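Side-chain contacts in Two-component system sensor histidine kinase (PDB 3OTT), which probably senses saccharides through this extracellular propeller and beta-sandwich region and passes the signal on by ATP-dependent histidine phosphorylation to control transcription: residues N194-D199 and Q203-G208; D244-T249 and W282-D287; L253-N258 and Q264-D269; N291-L294 and G299-L302. All blocks are in the same frame, centred on the assembly; numbering follows the deposited sequence. Where two conformers were deposited one is given.

Contact 1 of 4, residues N194-D199 and Q203-G208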
loop_
_atom_site.group_PDB
_atom_site.type_symbol
_atom_site.label_atom_id
_atom_site.label_comp_id
_atom_site.label_asym_id
_atom_site.label_seq_id
_atom_site.Cartn_x
_atom_site.Cartn_y
_atom_site.Cartn_z
ATOM N N ASN B 194 -10.371 12.960 29.705
ATOM C CA ASN B 194 -11.397 11.998 29.318
ATOM C C ASN B 194 -11.188 11.445 27.949
ATOM O O ASN B 194 -11.734 10.362 27.621
ATOM C CB ASN B 194 -12.787 12.637 29.203
ATOM C CG ASN B 194 -13.214 13.376 30.418
ATOM O OD1 ASN B 194 -13.164 12.855 31.540
ATOM N ND2 ASN B 194 -13.671 14.619 30.212
ATOM N N SER B 195 -10.479 12.179 27.089
ATOM C CA SER B 195 -10.537 11.784 25.665
ATOM C C SER B 195 -9.339 12.264 24.855
ATOM O O SER B 195 -8.851 13.395 25.104
ATOM C CB SER B 195 -11.824 12.348 25.034
ATOM O OG SER B 195 -11.954 11.839 23.737
ATOM N N LEU B 196 -8.901 11.414 23.909
ATOM C CA LEU B 196 -7.706 11.618 23.124
ATOM C C LEU B 196 -7.962 11.224 21.703
ATOM O O LEU B 196 -8.630 10.230 21.467
ATOM C CB LEU B 196 -6.523 10.769 23.659
ATOM C CG LEU B 196 -5.967 11.089 25.051
ATOM C CD1 LEU B 196 -4.799 10.106 25.456
ATOM C CD2 LEU B 196 -5.526 12.526 25.092
ATOM N N LEU B 197 -7.400 11.962 20.766
ATOM C CA LEU B 197 -7.606 11.656 19.362
ATOM C C LEU B 197 -6.437 12.153 18.526
ATOM O O LEU B 197 -6.042 13.358 18.576
ATOM C CB LEU B 197 -8.912 12.270 18.825
ATOM C CG LEU B 197 -9.213 11.977 17.330
ATOM C CD1 LEU B 197 -9.708 10.543 17.043
ATOM C CD2 LEU B 197 -10.190 12.988 16.737
ATOM N N GLU B 198 -5.900 11.246 17.733
ATOM C CA GLU B 198 -4.842 11.611 16.826
ATOM C C GLU B 198 -5.437 12.218 15.586
ATOM O O GLU B 198 -6.435 11.743 15.098
ATOM C CB GLU B 198 -4.034 10.410 16.425
ATOM C CG GLU B 198 -2.881 10.788 15.472
ATOM C CD GLU B 198 -2.150 9.589 14.869
ATOM O OE1 GLU B 198 -2.774 8.482 14.674
ATOM O OE2 GLU B 198 -0.952 9.780 14.567
ATOM N N ASP B 199 -4.780 13.257 15.053
ATOM C CA ASP B 199 -5.201 13.944 13.828
ATOM C C ASP B 199 -3.969 14.076 12.935
ATOM O O ASP B 199 -3.179 14.993 13.135
ATOM C CB ASP B 199 -5.682 15.364 14.210
ATOM C CG ASP B 199 -6.304 16.132 13.041
ATOM O OD1 ASP B 199 -6.047 15.776 11.881
ATOM O OD2 ASP B 199 -7.091 17.082 13.288
ATOM N N GLN B 203 -1.585 17.092 12.290
ATOM C CA GLN B 203 -0.385 16.614 13.015
ATOM C C GLN B 203 -0.354 16.963 14.513
ATOM O O GLN B 203 0.672 17.478 15.022
ATOM C CB GLN B 203 0.877 17.059 12.302
ATOM C CG GLN B 203 0.854 16.558 10.807
ATOM C CD GLN B 203 2.084 16.922 10.064
ATOM O OE1 GLN B 203 2.549 18.096 10.085
ATOM N NE2 GLN B 203 2.676 15.920 9.424
ATOM N N CYS B 204 -1.474 16.708 15.193
ATOM C CA CYS B 204 -1.586 16.949 16.623
ATOM C C CYS B 204 -2.279 15.771 17.269
ATOM O O CYS B 204 -2.865 14.914 16.616
ATOM C CB CYS B 204 -2.397 18.250 16.913
ATOM S SG CYS B 204 -4.138 18.210 16.255
ATOM N N VAL B 205 -2.258 15.791 18.581
ATOM C CA VAL B 205 -3.154 14.988 19.382
ATOM C C VAL B 205 -4.120 15.937 20.040
ATOM O O VAL B 205 -3.706 16.787 20.779
ATOM C CB VAL B 205 -2.387 14.260 20.458
ATOM C CG1 VAL B 205 -3.336 13.426 21.339
ATOM C CG2 VAL B 205 -1.353 13.351 19.816
ATOM N N TRP B 206 -5.420 15.783 19.764
ATOM C CA TRP B 206 -6.477 16.422 20.526
ATOM C C TRP B 206 -6.733 15.804 21.873
ATOM O O TRP B 206 -6.679 14.593 22.003
ATOM C CB TRP B 206 -7.737 16.333 19.744
ATOM C CG TRP B 206 -7.719 17.028 18.447
ATOM C CD1 TRP B 206 -7.474 16.493 17.209
ATOM C CD2 TRP B 206 -8.061 18.395 18.246
ATOM N NE1 TRP B 206 -7.611 17.468 16.243
ATOM C CE2 TRP B 206 -8.000 18.641 16.856
ATOM C CE3 TRP B 206 -8.441 19.440 19.120
ATOM C CZ2 TRP B 206 -8.300 19.882 16.308
ATOM C CZ3 TRP B 206 -8.745 20.717 18.559
ATOM C CH2 TRP B 206 -8.667 20.908 17.171
ATOM N N ILE B 207 -6.966 16.648 22.873
ATOM C CA ILE B 207 -7.063 16.283 24.295
ATOM C C ILE B 207 -8.290 16.946 24.926
ATOM O O ILE B 207 -8.391 18.153 25.003
ATOM C CB ILE B 207 -5.806 16.754 25.071
ATOM C CG1 ILE B 207 -4.525 16.246 24.360
ATOM C CG2 ILE B 207 -5.838 16.180 26.491
ATOM C CD1 ILE B 207 -3.334 17.135 24.569
ATOM N N GLY B 208 -9.280 16.156 25.282
ATOM C CA GLY B 208 -10.493 16.693 25.897
ATOM C C GLY B 208 -10.493 16.439 27.392
ATOM O O GLY B 208 -10.235 15.333 27.867
#
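D199 and W206 lie side by side on one face of a two-stranded antiparallel hairpin, and the carboxylate grips the indole edge. W206 NE1 donates to D199 OD2 over 3.0 Å, almost perfectly straight at 179°, and the oxygen sits in the ring plane and accepts the bond on its anti lone pair. CG of D199, swung away from its own backbone N (chi1 -173°), carries the carboxylate alongside the indole. The two planes are nearly coplanar, 24° apart. R202 forms a salt bridge with the same OD2, so two donors hold this oxygen and its charge is probably well balanced. C204 SG adds to the tight part, resting 3.5 Å above one face of the indole toward its rim. On the other face of the hairpin, L196 CD2 meets I207 CG1 at 3.9 Å. The looser side lies at Q203, which leads away from the opposite strand and packs on Q203 of the second subunit, and at the partly exposed E198, whose OE2 is bonded to K155 N. A phenylalanine in place of W206 would probably leave D199 OD2 without its indole donor, with R202 still as a salt-bridge partner. The pairing is irregular at both ends: N194 and S195 face G208 in a classic beta bulge, while Q203 and C204 face D199 in a G1 bulge. Strands 193-199 and 204-209 are the first two of a four-stranded propeller blade; strand 212-217 continues the sheet beyond W206, strand 232-239 of the next blade packs on L197 and D199, and strand 148-153 of the preceding blade meets L196 and V205.

Contact 2 of 4, residues D244-T249 and W282-D287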
loop_
_atom_site.group_PDB
_atom_site.type_symbol
_atom_site.label_atom_id
_atom_site.label_comp_id
_atom_site.label_asym_id
_atom_site.label_seq_id
_atom_site.Cartn_x
_atom_site.Cartn_y
_atom_site.Cartn_z
ATOM N N ASP B 244 -13.094 17.722 9.755
ATOM C CA ASP B 244 -13.479 18.472 10.919
ATOM C C ASP B 244 -13.460 17.669 12.195
ATOM O O ASP B 244 -13.808 16.477 12.208
ATOM C CB ASP B 244 -14.833 19.072 10.704
ATOM C CG ASP B 244 -14.792 20.143 9.631
ATOM O OD1 ASP B 244 -13.686 20.690 9.340
ATOM O OD2 ASP B 244 -15.868 20.465 9.104
ATOM N N LEU B 245 -13.096 18.367 13.274
ATOM C CA LEU B 245 -13.035 17.769 14.560
ATOM C C LEU B 245 -14.372 17.875 15.251
ATOM O O LEU B 245 -14.949 18.953 15.343
ATOM C CB LEU B 245 -11.943 18.467 15.328
ATOM C CG LEU B 245 -11.453 18.033 16.685
ATOM C CD1 LEU B 245 -12.326 18.660 17.718
ATOM C CD2 LEU B 245 -11.207 16.517 16.861
ATOM N N LEU B 246 -14.868 16.751 15.750
ATOM C CA LEU B 246 -16.173 16.725 16.430
ATOM C C LEU B 246 -15.927 16.448 17.851
ATOM O O LEU B 246 -15.193 15.517 18.181
ATOM C CB LEU B 246 -17.067 15.634 15.886
ATOM C CG LEU B 246 -17.878 15.775 14.592
ATOM C CD1 LEU B 246 -17.340 16.640 13.497
ATOM C CD2 LEU B 246 -18.252 14.356 14.038
ATOM N N ALA B 247 -16.532 17.244 18.711
ATOM C CA ALA B 247 -16.292 17.110 20.141
ATOM C C ALA B 247 -17.611 16.837 20.842
ATOM O O ALA B 247 -18.553 17.628 20.705
ATOM C CB ALA B 247 -15.620 18.387 20.705
ATOM N N GLY B 248 -17.693 15.731 21.571
ATOM C CA GLY B 248 -18.929 15.388 22.292
ATOM C C GLY B 248 -18.830 15.809 23.735
ATOM O O GLY B 248 -17.850 15.517 24.425
ATOM N N THR B 249 -19.835 16.547 24.203
ATOM C CA THR B 249 -19.771 17.113 25.532
ATOM C C THR B 249 -20.957 16.611 26.327
ATOM O O THR B 249 -21.731 15.818 25.847
ATOM C CB THR B 249 -19.725 18.690 25.486
ATOM O OG1 THR B 249 -21.021 19.213 25.165
ATOM C CG2 THR B 249 -18.709 19.202 24.426
ATOM N N TRP B 282 -21.437 10.424 24.868
ATOM C CA TRP B 282 -20.412 9.491 25.394
ATOM C C TRP B 282 -19.385 9.039 24.388
ATOM O O TRP B 282 -18.270 8.802 24.779
ATOM C CB TRP B 282 -21.015 8.223 26.029
ATOM C CG TRP B 282 -21.900 8.521 27.212
ATOM C CD1 TRP B 282 -23.281 8.427 27.263
ATOM C CD2 TRP B 282 -21.493 9.061 28.471
ATOM N NE1 TRP B 282 -23.720 8.813 28.488
ATOM C CE2 TRP B 282 -22.650 9.210 29.249
ATOM C CE3 TRP B 282 -20.243 9.399 29.029
ATOM C CZ2 TRP B 282 -22.621 9.682 30.563
ATOM C CZ3 TRP B 282 -20.214 9.895 30.370
ATOM C CH2 TRP B 282 -21.400 10.018 31.106
ATOM N N ASN B 283 -19.759 8.903 23.110
ATOM C CA ASN B 283 -18.865 8.387 22.068
ATOM C C ASN B 283 -19.295 8.838 20.693
ATOM O O ASN B 283 -20.499 8.962 20.412
ATOM C CB ASN B 283 -18.769 6.818 22.122
ATOM C CG ASN B 283 -17.557 6.274 21.357
ATOM O OD1 ASN B 283 -17.687 5.796 20.188
ATOM N ND2 ASN B 283 -16.368 6.358 21.978
ATOM N N ILE B 284 -18.313 9.099 19.830
ATOM C CA ILE B 284 -18.559 9.478 18.468
ATOM C C ILE B 284 -17.711 8.549 17.661
ATOM O O ILE B 284 -16.495 8.377 17.904
ATOM C CB ILE B 284 -18.120 10.981 18.159
ATOM C CG1 ILE B 284 -18.785 11.999 19.110
ATOM C CG2 ILE B 284 -18.390 11.378 16.704
ATOM C CD1 ILE B 284 -18.238 13.477 18.906
ATOM N N PHE B 285 -18.325 7.971 16.636
ATOM C CA PHE B 285 -17.601 7.050 15.827
ATOM C C PHE B 285 -17.888 7.343 14.395
ATOM O O PHE B 285 -19.060 7.446 14.003
ATOM C CB PHE B 285 -18.106 5.654 16.169
ATOM C CG PHE B 285 -17.634 4.598 15.256
ATOM C CD1 PHE B 285 -16.288 4.209 15.267
ATOM C CD2 PHE B 285 -18.537 3.938 14.403
ATOM C CE1 PHE B 285 -15.820 3.182 14.433
ATOM C CE2 PHE B 285 -18.099 2.868 13.583
ATOM C CZ PHE B 285 -16.727 2.498 13.591
ATOM N N ALA B 286 -16.830 7.431 13.601
ATOM C CA ALA B 286 -16.946 7.619 12.161
ATOM C C ALA B 286 -16.786 6.263 11.483
ATOM O O ALA B 286 -15.764 5.622 11.695
ATOM C CB ALA B 286 -15.841 8.670 11.637
ATOM N N ASP B 287 -17.766 5.807 10.697
ATOM C CA ASP B 287 -17.699 4.445 10.188
ATOM C C ASP B 287 -16.942 4.477 8.882
ATOM O O ASP B 287 -16.583 5.548 8.418
ATOM C CB ASP B 287 -19.095 3.781 10.027
ATOM C CG ASP B 287 -20.002 4.474 8.999
ATOM O OD1 ASP B 287 -19.495 5.284 8.175
ATOM O OD2 ASP B 287 -21.251 4.194 8.995
#
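I284 stretches toward strand 245-249 because its CG1 stands anti to its own carbonyl carbon (chi1 -55°) and the chain then runs on extended (chi2 174°), which carries CD1 forward as the leading atom. L246 likewise holds its CG anti to its carbonyl carbon, beside the backbone N. The two side chains meet at about a right angle. CD1 of I284 touches L246 CB at 3.9 Å, and the methyl of the other branch, I284 CG2, comes 4.0 Å from L246 CD2, so both arms of the isoleucine bear on the one leucine. The same CD1 also lies against the main chain, 3.7 Å from L246 O and 3.5 Å from G248 N. G248 has no side chain, and CD1 takes up the position close to its N.

The strands belong to neighbouring blades of the propeller, with axes 7.3 Å apart at closest, too far for sheet pairing. Each keeps its backbone partners within its own blade: A247 bonds to Y254 on one side, L246 to A238 on the other, and G248 is backbone-bonded to K235 and S236 of strand 232-239. I284 is further enclosed by S236 and A238, by L253, and by I292 and L294 of its own sheet. All the residues that touch here are buried. The chemistry is that of hydrocarbon against hydrocarbon and peptide, consistent with blades held here by van der Waals contact and exclusion of water.

Contact 3 of 4, residues L253-N258 and Q264-D269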
loop_
_atom_site.group_PDB
_atom_site.type_symbol
_atom_site.label_atom_id
_atom_site.label_comp_id
_atom_site.label_asym_id
_atom_site.label_seq_id
_atom_site.Cartn_x
_atom_site.Cartn_y
_atom_site.Cartn_z
ATOM N N LEU B 253 -22.934 18.696 20.845
ATOM C CA LEU B 253 -21.866 18.498 19.889
ATOM C C LEU B 253 -21.284 19.812 19.365
ATOM O O LEU B 253 -22.020 20.719 19.010
ATOM C CB LEU B 253 -22.427 17.685 18.674
ATOM C CG LEU B 253 -21.485 17.363 17.502
ATOM C CD1 LEU B 253 -20.297 16.469 17.862
ATOM C CD2 LEU B 253 -22.314 16.759 16.411
ATOM N N TYR B 254 -19.954 19.895 19.332
ATOM C CA TYR B 254 -19.265 21.042 18.788
ATOM C C TYR B 254 -18.451 20.523 17.638
ATOM O O TYR B 254 -17.939 19.389 17.680
ATOM C CB TYR B 254 -18.337 21.687 19.785
ATOM C CG TYR B 254 -19.064 22.470 20.850
ATOM C CD1 TYR B 254 -19.600 21.823 21.940
ATOM C CD2 TYR B 254 -19.213 23.879 20.762
ATOM C CE1 TYR B 254 -20.214 22.522 22.949
ATOM C CE2 TYR B 254 -19.870 24.604 21.770
ATOM C CZ TYR B 254 -20.358 23.901 22.870
ATOM O OH TYR B 254 -21.080 24.494 23.884
ATOM N N VAL B 255 -18.407 21.334 16.590
ATOM C CA VAL B 255 -17.729 20.958 15.372
ATOM C C VAL B 255 -16.706 22.076 15.083
ATOM O O VAL B 255 -17.079 23.228 14.890
ATOM C CB VAL B 255 -18.761 20.797 14.165
ATOM C CG1 VAL B 255 -18.092 20.531 12.869
ATOM C CG2 VAL B 255 -19.770 19.743 14.395
ATOM N N TYR B 256 -15.424 21.696 15.008
ATOM C CA TYR B 256 -14.312 22.644 14.807
ATOM C C TYR B 256 -13.742 22.474 13.404
ATOM O O TYR B 256 -13.390 21.338 12.955
ATOM C CB TYR B 256 -13.218 22.371 15.891
ATOM C CG TYR B 256 -11.937 23.197 15.684
ATOM C CD1 TYR B 256 -10.947 22.736 14.855
ATOM C CD2 TYR B 256 -11.772 24.495 16.281
ATOM C CE1 TYR B 256 -9.762 23.474 14.627
ATOM C CE2 TYR B 256 -10.616 25.248 16.029
ATOM C CZ TYR B 256 -9.616 24.709 15.202
ATOM O OH TYR B 256 -8.474 25.363 14.921
ATOM N N HIS B 257 -13.581 23.582 12.715
ATOM C CA HIS B 257 -13.040 23.535 11.373
ATOM C C HIS B 257 -11.682 24.222 11.395
ATOM O O HIS B 257 -10.669 23.536 11.225
ATOM C CB HIS B 257 -14.025 24.117 10.335
ATOM C CG HIS B 257 -13.418 24.324 8.972
ATOM N ND1 HIS B 257 -13.018 23.278 8.153
ATOM C CD2 HIS B 257 -13.159 25.460 8.283
ATOM C CE1 HIS B 257 -12.518 23.762 7.029
ATOM N NE2 HIS B 257 -12.605 25.081 7.077
ATOM N N ASN B 258 -11.648 25.538 11.646
ATOM C CA ASN B 258 -10.384 26.237 11.956
ATOM C C ASN B 258 -10.620 27.398 12.973
ATOM O O ASN B 258 -11.771 27.607 13.410
ATOM C CB ASN B 258 -9.603 26.680 10.674
ATOM C CG ASN B 258 -10.390 27.638 9.812
ATOM O OD1 ASN B 258 -11.237 28.382 10.316
ATOM N ND2 ASN B 258 -10.146 27.614 8.494
ATOM N N GLN B 264 -19.693 25.138 15.093
ATOM C CA GLN B 264 -21.110 24.838 15.057
ATOM C C GLN B 264 -21.425 24.139 16.364
ATOM O O GLN B 264 -20.664 23.277 16.813
ATOM C CB GLN B 264 -21.486 23.892 13.923
ATOM C CG GLN B 264 -20.559 23.784 12.757
ATOM C CD GLN B 264 -21.210 22.899 11.710
ATOM O OE1 GLN B 264 -22.441 22.679 11.778
ATOM N NE2 GLN B 264 -20.428 22.390 10.751
ATOM N N HIS B 265 -22.522 24.490 16.988
ATOM C CA HIS B 265 -22.898 23.826 18.217
ATOM C C HIS B 265 -24.310 23.231 18.049
ATOM O O HIS B 265 -25.294 23.956 17.797
ATOM C CB HIS B 265 -22.875 24.835 19.336
ATOM C CG HIS B 265 -23.333 24.309 20.655
ATOM N ND1 HIS B 265 -24.059 25.075 21.532
ATOM C CD2 HIS B 265 -23.134 23.123 21.273
ATOM C CE1 HIS B 265 -24.301 24.382 22.632
ATOM N NE2 HIS B 265 -23.734 23.200 22.509
ATOM N N ILE B 266 -24.378 21.914 18.237
ATOM C CA ILE B 266 -25.576 21.154 17.991
ATOM C C ILE B 266 -26.171 20.549 19.259
ATOM O O ILE B 266 -25.467 19.822 19.941
ATOM C CB ILE B 266 -25.324 20.107 16.892
ATOM C CG1 ILE B 266 -24.905 20.870 15.628
ATOM C CG2 ILE B 266 -26.583 19.309 16.669
ATOM C CD1 ILE B 266 -23.571 20.620 15.269
ATOM N N ILE B 267 -27.434 20.884 19.562
ATOM C CA ILE B 267 -28.110 20.396 20.755
ATOM C C ILE B 267 -29.480 19.829 20.434
ATOM O O ILE B 267 -29.996 20.049 19.338
ATOM C CB ILE B 267 -28.347 21.457 21.864
ATOM C CG1 ILE B 267 -29.300 22.556 21.384
ATOM C CG2 ILE B 267 -27.015 21.960 22.438
ATOM C CD1 ILE B 267 -29.684 23.610 22.472
ATOM N N HIS B 268 -30.033 19.095 21.410
ATOM C CA HIS B 268 -31.314 18.465 21.328
ATOM C C HIS B 268 -32.435 19.522 21.258
ATOM O O HIS B 268 -32.336 20.615 21.813
ATOM C CB HIS B 268 -31.445 17.578 22.550
ATOM C CG HIS B 268 -32.792 16.958 22.725
ATOM N ND1 HIS B 268 -33.247 15.912 21.938
ATOM C CD2 HIS B 268 -33.778 17.220 23.619
ATOM C CE1 HIS B 268 -34.466 15.565 22.329
ATOM N NE2 HIS B 268 -34.811 16.347 23.339
ATOM N N ASP B 269 -33.481 19.192 20.528
ATOM C CA ASP B 269 -34.656 20.039 20.481
ATOM C C ASP B 269 -35.924 19.189 20.713
ATOM O O ASP B 269 -36.304 18.377 19.858
ATOM C CB ASP B 269 -34.673 20.786 19.148
ATOM C CG ASP B 269 -35.919 21.644 18.945
ATOM O OD1 ASP B 269 -36.854 21.683 19.806
ATOM O OD2 ASP B 269 -35.925 22.327 17.893
#
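Y254 and H265 form an offset stack, the planes 14° apart and the ring centroids separated by 4.1 Å. H265 CD2 lies over one face of the tyrosine, nearer its rim than its middle, and comes within 3.3 Å of Y254 CZ. Seen from the other partner, Y254 OH stands over one face of the imidazole, again toward the rim, while L253 O lies at the imidazole's edge. F229 stacks with Y254 as well, making the tyrosine part of a larger aromatic cluster. The polar end of the histidine is taken up elsewhere: H265 NE2 is hydrogen-bonded to N251 O, which would limit rotation of the ring and keep its face presented to Y254. The imidazole gets there because its CG is anti to the backbone N (chi1 176°), whereas that of Y254 takes the position anti to the carbonyl carbon; the two rings thus converge from adjacent strands.

On the reverse face, L253, V255, Q264 and I266 come together. L253 CB approaches I266 CB at 4.2 Å, and V255 CG2 meets I266 CD1 at 4.0 Å. Y9 closes over V255 and I266, and L253 packs inward on L246 and I284. L253, V255 and I266 are thus a buried apolar group, in contrast with the stack, where H265 is exposed.

Paired backbone bonds at L253-I266 and V255-Q264 bind the strands antiparallel. They form the hairpin of the third and fourth strands of a four-stranded propeller blade, strand 264-266 being its outermost edge.

Contact 4 of 4, residues N291-L294 and G299-L302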
loop_
_atom_site.group_PDB
_atom_site.type_symbol
_atom_site.label_atom_id
_atom_site.label_comp_id
_atom_site.label_asym_id
_atom_site.label_seq_id
_atom_site.Cartn_x
_atom_site.Cartn_y
_atom_site.Cartn_z
ATOM N N ASN B 291 -20.133 7.881 7.813
ATOM C CA ASN B 291 -21.308 8.264 8.625
ATOM C C ASN B 291 -20.779 8.479 10.044
ATOM O O ASN B 291 -19.878 7.758 10.467
ATOM C CB ASN B 291 -22.372 7.159 8.642
ATOM C CG ASN B 291 -22.835 6.776 7.256
ATOM O OD1 ASN B 291 -23.165 7.635 6.449
ATOM N ND2 ASN B 291 -22.813 5.491 6.959
ATOM N N ILE B 292 -21.344 9.436 10.768
ATOM C CA ILE B 292 -21.009 9.724 12.169
ATOM C C ILE B 292 -22.092 9.147 13.081
ATOM O O ILE B 292 -23.251 9.535 12.986
ATOM C CB ILE B 292 -21.072 11.223 12.367
ATOM C CG1 ILE B 292 -20.078 11.931 11.421
ATOM C CG2 ILE B 292 -20.875 11.613 13.807
ATOM C CD1 ILE B 292 -18.634 11.355 11.437
ATOM N N TRP B 293 -21.682 8.299 14.010
ATOM C CA TRP B 293 -22.541 7.658 14.966
ATOM C C TRP B 293 -22.303 8.384 16.287
ATOM O O TRP B 293 -21.167 8.469 16.728
ATOM C CB TRP B 293 -22.152 6.131 15.102
ATOM C CG TRP B 293 -22.359 5.390 13.798
ATOM C CD1 TRP B 293 -21.545 5.388 12.698
ATOM C CD2 TRP B 293 -23.533 4.643 13.430
ATOM N NE1 TRP B 293 -22.118 4.671 11.682
ATOM C CE2 TRP B 293 -23.345 4.204 12.106
ATOM C CE3 TRP B 293 -24.708 4.290 14.110
ATOM C CZ2 TRP B 293 -24.278 3.381 11.454
ATOM C CZ3 TRP B 293 -25.663 3.514 13.460
ATOM C CH2 TRP B 293 -25.436 3.048 12.151
ATOM N N LEU B 294 -23.362 8.867 16.924
ATOM C CA LEU B 294 -23.260 9.526 18.255
ATOM C C LEU B 294 -24.032 8.715 19.260
ATOM O O LEU B 294 -25.250 8.500 19.114
ATOM C CB LEU B 294 -23.834 10.964 18.253
ATOM C CG LEU B 294 -23.427 11.781 17.028
ATOM C CD1 LEU B 294 -24.418 12.941 16.788
ATOM C CD2 LEU B 294 -22.008 12.331 17.308
ATOM N N GLY B 299 -30.206 6.849 23.547
ATOM C CA GLY B 299 -30.236 6.449 22.137
ATOM C C GLY B 299 -29.014 6.899 21.319
ATOM O O GLY B 299 -28.019 7.428 21.858
ATOM N N ILE B 300 -29.165 6.821 20.006
ATOM C CA ILE B 300 -28.126 7.030 19.025
ATOM C C ILE B 300 -28.642 8.002 18.009
ATOM O O ILE B 300 -29.770 7.918 17.577
ATOM C CB ILE B 300 -27.834 5.681 18.307
ATOM C CG1 ILE B 300 -27.071 4.766 19.221
ATOM C CG2 ILE B 300 -27.093 5.846 16.974
ATOM C CD1 ILE B 300 -27.227 3.290 18.859
ATOM N N SER B 301 -27.788 8.930 17.618
ATOM C CA SER B 301 -28.074 9.847 16.566
ATOM C C SER B 301 -27.131 9.519 15.440
ATOM O O SER B 301 -25.890 9.437 15.619
ATOM C CB SER B 301 -27.841 11.280 17.064
ATOM O OG SER B 301 -29.032 11.904 17.504
ATOM N N LEU B 302 -27.684 9.279 14.263
ATOM C CA LEU B 302 -26.830 8.849 13.150
ATOM C C LEU B 302 -26.823 9.977 12.150
ATOM O O LEU B 302 -27.878 10.447 11.740
ATOM C CB LEU B 302 -27.400 7.581 12.512
ATOM C CG LEU B 302 -26.938 7.209 11.083
ATOM C CD1 LEU B 302 -25.441 7.106 10.991
ATOM C CD2 LEU B 302 -27.588 5.862 10.620
#
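L302 lays its CD1 methyl over the centre of the six-membered ring of W293, 3.8 Å from the centroid and only 13° off the ring normal, a clear CH-pi contact. The two side chains run alongside each other and point the same way, so the second methyl, L302 CD2, also reaches the ring, 3.9 Å from W293 CH2. I300 comes from a different quarter: its CG2 lies at the indole edge, 4.0 Å from W293 CE3. On the opposite face of the hairpin L294 CD1 rests 3.8 Å from S301 CB. CG of L302 anti to the backbone N (chi1 161°) is what tips its methyls over the indole.

Around this first shell, the strands are joined by a reciprocal pair of backbone bonds, L294 N to S301 O and S301 N to L294 O. They are the central strands of a four-stranded propeller blade whose outer strand, 13-15, comes from the chain's start; this joining of the two ends of a propeller in one blade is the closure known as molecular velcro. I15 of that strand packs on W293, I300 and L302.

Further out, W293 NE1 donates to D287 OD2, which would limit the indole's rotation; N291 ND2, itself bonded to S684 OG, also donates to D287 OD2. A smaller leucine in place of W293 would probably leave the methyls of L302 without their aromatic platform and D287 without an indole donor. Y683 meets W293 edge-to-face, F27 and I35 crowd it from the next blade, and S301 OG is bonded to N14 OD1.

How the contacts relate
The four contacts lie on three successive blades of the N-terminal propeller and follow chain order, except that contact 3 is nested inside the loop closed by contact 2. Contacts 1, 3 and 4 are each hairpins within a blade, whereas contact 2 bridges two blades: strand 245-249 shares its sheet with contact 3, strand 281-286 with contact 4. Its centre lies about 10 Å from that of contact 3 and 9 Å from that of contact 4. Contacts 1 and 4 do not touch; W206 of contact 1 reaches L245 of contact 2 and Y256 of contact 3, so these three blades are joined by side chains crossing between sheets, and strand 13-15 completes the blade of contact 4.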